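Local coordinates for protein polyhedrin (Antheraea mylitta cypovirus 4, PDB 5A9C) that forms the crystalline matrix of cypovirus polyhedra, the microcrystalline occlusion bodies in which virus particles are probably embedded and protected outside the insect, at residues Ile90-Met102 against Ala115-Arg127. Residues are numbered along the deposited sequence; the frame is centred on the assembly and turned at random.
Sequences IDWTRARVEATNM and AWGPHVICGNQLR
Arg96 lies across one face of the Trp116 ring, where, in this base-domain-deleted polyhedrin, the loop 115-127 runs along edge strand 96-100 of a three-stranded antiparallel sheet. The two backbones meet in a single antiparallel bridge, Val97 with Ile121, a hydrogen-bonded pair. Val97 N gives a bond of 3.0 Å to Ile121 O, and Ile121 N returns one of 2.8 Å to Val97 O. On its other edge the strand pairs with strand 145-151.

Arg96 CD sits over the Trp116 indole, 3.5 Å from the centroid of the six-membered ring, a CH-pi contact. A bend at chi3 (71°) brings the Arg96 guanidinium over the five-membered ring of Trp116, with Arg96 CZ 4.5 Å from that ring's centroid, a cation-pi contact. The guanidinium plane is steeply inclined to the ring, at 67°, and its NH1 edge faces Trp116 CD1. Arg96 NE bonds to Arg94 O at 2.9 Å, which helps to fix this pose.

Glu98 reaches the start of the loop with a chain extended beyond CG. The carboxylate is turned 59° from the Trp116 ring plane, with Glu98 CD beside Trp116 CE3. Glu98 OE2 is held elsewhere, by a salt bridge to Lys147 and a hydrogen bond from Asn106. Lys147 also makes a cation-pi contact with Trp116. The other carboxylate oxygen, Glu98 OE1, uses its syn lone pair to accept Gly117 N at 2.9 Å.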
# COMPACT_ATOMS: atom_id res chain seq x y z
N ILE A 90 20.16 -6.72 -4.46
CA ILE A 90 19.02 -7.63 -4.35
C ILE A 90 19.46 -9.06 -4.08
O ILE A 90 20.46 -9.53 -4.62
CB ILE A 90 18.16 -7.57 -5.62
CG1 ILE A 90 17.57 -6.16 -5.79
CG2 ILE A 90 17.05 -8.61 -5.57
CD1 ILE A 90 16.73 -5.98 -7.03
N ASP A 91 18.71 -9.74 -3.21
CA ASP A 91 18.91 -11.16 -2.94
C ASP A 91 18.44 -11.96 -4.15
O ASP A 91 17.24 -12.17 -4.33
CB ASP A 91 18.14 -11.56 -1.69
CG ASP A 91 18.22 -13.04 -1.39
OD1 ASP A 91 19.05 -13.74 -2.01
OD2 ASP A 91 17.45 -13.51 -0.52
N TRP A 92 19.38 -12.38 -4.99
CA TRP A 92 19.05 -13.04 -6.25
C TRP A 92 18.50 -14.45 -6.07
O TRP A 92 17.99 -15.05 -7.01
CB TRP A 92 20.27 -13.08 -7.18
CG TRP A 92 20.81 -11.72 -7.50
CD1 TRP A 92 22.08 -11.28 -7.31
CD2 TRP A 92 20.09 -10.62 -8.08
NE1 TRP A 92 22.20 -9.98 -7.73
CE2 TRP A 92 20.99 -9.55 -8.21
CE3 TRP A 92 18.77 -10.45 -8.50
CZ2 TRP A 92 20.62 -8.32 -8.74
CZ3 TRP A 92 18.40 -9.22 -9.03
CH2 TRP A 92 19.32 -8.17 -9.14
N THR A 93 18.61 -14.99 -4.85
CA THR A 93 18.09 -16.32 -4.57
C THR A 93 16.59 -16.27 -4.26
O THR A 93 15.92 -17.30 -4.25
CB THR A 93 18.83 -16.99 -3.41
OG1 THR A 93 18.55 -16.30 -2.18
CG2 THR A 93 20.33 -16.99 -3.66
N ARG A 94 16.07 -15.07 -4.02
CA ARG A 94 14.65 -14.91 -3.71
C ARG A 94 13.92 -13.99 -4.69
O ARG A 94 12.70 -13.91 -4.68
CB ARG A 94 14.46 -14.41 -2.27
CG ARG A 94 14.80 -15.46 -1.22
CD ARG A 94 14.53 -14.94 0.19
NE ARG A 94 14.84 -15.94 1.21
CZ ARG A 94 16.03 -16.08 1.77
NH1 ARG A 94 17.04 -15.29 1.41
NH2 ARG A 94 16.23 -17.01 2.69
N ALA A 95 14.67 -13.29 -5.54
CA ALA A 95 14.06 -12.43 -6.55
C ALA A 95 13.20 -13.27 -7.49
O ALA A 95 13.62 -14.34 -7.94
CB ALA A 95 15.12 -11.67 -7.33
N ARG A 96 12.00 -12.79 -7.80
CA ARG A 96 11.08 -13.59 -8.61
C ARG A 96 9.99 -12.79 -9.30
O ARG A 96 9.68 -11.66 -8.92
CB ARG A 96 10.43 -14.67 -7.73
CG ARG A 96 9.47 -14.10 -6.71
CD ARG A 96 9.09 -15.14 -5.67
NE ARG A 96 10.20 -15.44 -4.77
CZ ARG A 96 10.09 -16.22 -3.70
NH1 ARG A 96 8.92 -16.77 -3.39
NH2 ARG A 96 11.15 -16.45 -2.93
N VAL A 97 9.41 -13.40 -10.33
CA VAL A 97 8.32 -12.82 -11.10
C VAL A 97 7.38 -13.95 -11.47
O VAL A 97 7.80 -15.09 -11.64
CB VAL A 97 8.84 -12.17 -12.41
CG1 VAL A 97 7.69 -11.59 -13.22
CG2 VAL A 97 9.88 -11.10 -12.12
N GLU A 98 6.09 -13.64 -11.59
CA GLU A 98 5.18 -14.58 -12.21
C GLU A 98 4.01 -13.86 -12.86
O GLU A 98 3.61 -12.78 -12.42
CB GLU A 98 4.70 -15.65 -11.21
CG GLU A 98 3.61 -15.22 -10.25
CD GLU A 98 3.21 -16.33 -9.31
OE1 GLU A 98 3.85 -17.40 -9.34
OE2 GLU A 98 2.25 -16.14 -8.53
N ALA A 99 3.50 -14.44 -13.94
CA ALA A 99 2.32 -13.92 -14.60
C ALA A 99 1.11 -14.70 -14.10
O ALA A 99 0.96 -15.89 -14.37
CB ALA A 99 2.45 -14.06 -16.11
N THR A 100 0.26 -14.02 -13.35
CA THR A 100 -0.93 -14.64 -12.78
C THR A 100 -2.13 -14.34 -13.67
O THR A 100 -2.00 -13.67 -14.70
CB THR A 100 -1.18 -14.13 -11.34
OG1 THR A 100 -0.84 -12.75 -11.26
CG2 THR A 100 -0.32 -14.91 -10.35
N ASN A 101 -3.30 -14.85 -13.30
CA ASN A 101 -4.50 -14.58 -14.09
C ASN A 101 -5.11 -13.23 -13.73
O ASN A 101 -4.53 -12.47 -12.95
CB ASN A 101 -5.53 -15.72 -13.97
CG ASN A 101 -6.23 -15.76 -12.62
OD1 ASN A 101 -6.03 -14.88 -11.77
ND2 ASN A 101 -7.06 -16.77 -12.42
N MET A 102 -6.27 -12.92 -14.30
CA MET A 102 -6.87 -11.60 -14.11
C MET A 102 -7.11 -11.27 -12.64
O MET A 102 -7.21 -10.10 -12.27
CB MET A 102 -8.17 -11.48 -14.91
CG MET A 102 -9.32 -12.29 -14.36
SD MET A 102 -10.83 -12.10 -15.32
CE MET A 102 -10.32 -12.76 -16.90
N ALA A 115 0.86 -18.31 -2.55
CA ALA A 115 1.54 -17.02 -2.65
C ALA A 115 2.40 -16.96 -3.91
O ALA A 115 2.47 -15.93 -4.58
CB ALA A 115 2.39 -16.78 -1.41
N TRP A 116 3.05 -18.07 -4.23
CA TRP A 116 3.81 -18.20 -5.47
C TRP A 116 3.59 -19.57 -6.10
O TRP A 116 3.37 -20.56 -5.39
CB TRP A 116 5.30 -17.93 -5.23
CG TRP A 116 5.56 -16.56 -4.70
CD1 TRP A 116 5.71 -16.20 -3.39
CD2 TRP A 116 5.66 -15.35 -5.46
NE1 TRP A 116 5.91 -14.84 -3.29
CE2 TRP A 116 5.89 -14.30 -4.55
CE3 TRP A 116 5.60 -15.05 -6.83
CZ2 TRP A 116 6.05 -12.97 -4.96
CZ3 TRP A 116 5.75 -13.74 -7.23
CH2 TRP A 116 5.98 -12.72 -6.30
N GLY A 117 3.65 -19.63 -7.42
CA GLY A 117 3.36 -20.86 -8.15
C GLY A 117 4.54 -21.82 -8.19
O GLY A 117 5.67 -21.44 -7.91
N PRO A 118 4.27 -23.09 -8.55
CA PRO A 118 5.32 -24.11 -8.61
C PRO A 118 6.37 -23.84 -9.69
O PRO A 118 7.46 -24.40 -9.63
CB PRO A 118 4.54 -25.39 -8.93
CG PRO A 118 3.26 -24.93 -9.55
CD PRO A 118 2.94 -23.63 -8.86
N HIS A 119 6.05 -22.99 -10.66
CA HIS A 119 6.99 -22.66 -11.73
C HIS A 119 7.30 -21.17 -11.79
O HIS A 119 7.49 -20.60 -12.86
CB HIS A 119 6.47 -23.14 -13.09
CG HIS A 119 5.98 -24.55 -13.09
ND1 HIS A 119 6.82 -25.64 -13.23
CD2 HIS A 119 4.73 -25.07 -12.97
CE1 HIS A 119 6.12 -26.75 -13.18
NE2 HIS A 119 4.85 -26.43 -13.03
N VAL A 120 7.34 -20.53 -10.62
CA VAL A 120 7.64 -19.11 -10.52
C VAL A 120 8.95 -18.79 -11.25
O VAL A 120 9.88 -19.60 -11.26
CB VAL A 120 7.73 -18.65 -9.05
CG1 VAL A 120 8.79 -19.45 -8.30
CG2 VAL A 120 8.03 -17.15 -8.97
N ILE A 121 9.01 -17.62 -11.87
CA ILE A 121 10.19 -17.20 -12.62
C ILE A 121 11.29 -16.73 -11.67
O ILE A 121 11.12 -15.75 -10.94
CB ILE A 121 9.85 -16.08 -13.62
CG1 ILE A 121 8.73 -16.54 -14.56
CG2 ILE A 121 11.08 -15.66 -14.41
CD1 ILE A 121 8.25 -15.48 -15.51
N CYS A 122 12.42 -17.43 -11.69
CA CYS A 122 13.52 -17.16 -10.79
C CYS A 122 14.80 -17.87 -11.24
O CYS A 122 14.88 -18.40 -12.35
CB CYS A 122 13.16 -17.59 -9.36
SG CYS A 122 12.76 -19.36 -9.16
N GLY A 123 15.81 -17.88 -10.38
CA GLY A 123 17.07 -18.53 -10.70
C GLY A 123 17.71 -17.95 -11.95
O GLY A 123 17.70 -16.73 -12.14
N ASN A 124 18.26 -18.81 -12.79
CA ASN A 124 18.96 -18.37 -14.00
C ASN A 124 18.05 -17.89 -15.12
O ASN A 124 18.51 -17.58 -16.22
CB ASN A 124 19.92 -19.47 -14.50
CG ASN A 124 21.17 -19.57 -13.65
OD1 ASN A 124 21.30 -18.91 -12.62
ND2 ASN A 124 22.11 -20.41 -14.08
N GLN A 125 16.75 -17.82 -14.85
CA GLN A 125 15.81 -17.22 -15.80
C GLN A 125 16.05 -15.71 -15.83
O GLN A 125 15.76 -15.05 -16.83
CB GLN A 125 14.37 -17.52 -15.41
CG GLN A 125 13.97 -18.98 -15.60
CD GLN A 125 12.50 -19.22 -15.33
OE1 GLN A 125 12.11 -19.54 -14.21
NE2 GLN A 125 11.68 -19.07 -16.36
N LEU A 126 16.59 -15.18 -14.74
CA LEU A 126 16.98 -13.78 -14.67
C LEU A 126 18.37 -13.60 -15.28
O LEU A 126 19.35 -14.15 -14.78
CB LEU A 126 16.96 -13.29 -13.22
CG LEU A 126 15.73 -13.65 -12.38
CD1 LEU A 126 15.85 -13.07 -10.98
CD2 LEU A 126 14.45 -13.17 -13.05
N ARG A 127 18.45 -12.82 -16.35
CA ARG A 127 19.70 -12.65 -17.09
C ARG A 127 20.62 -11.62 -16.43
O ARG A 127 20.17 -10.55 -16.03
CB ARG A 127 19.42 -12.23 -18.54
CG ARG A 127 18.46 -13.15 -19.28
CD ARG A 127 18.18 -12.62 -20.69
NE ARG A 127 19.41 -12.42 -21.46
CZ ARG A 127 19.46 -11.91 -22.69
NH1 ARG A 127 18.34 -11.54 -23.30
NH2 ARG A 127 20.62 -11.77 -23.30
O HOH W 1 15.68 -16.00 -7.99
O HOH W 2 18.30 -15.06 -10.01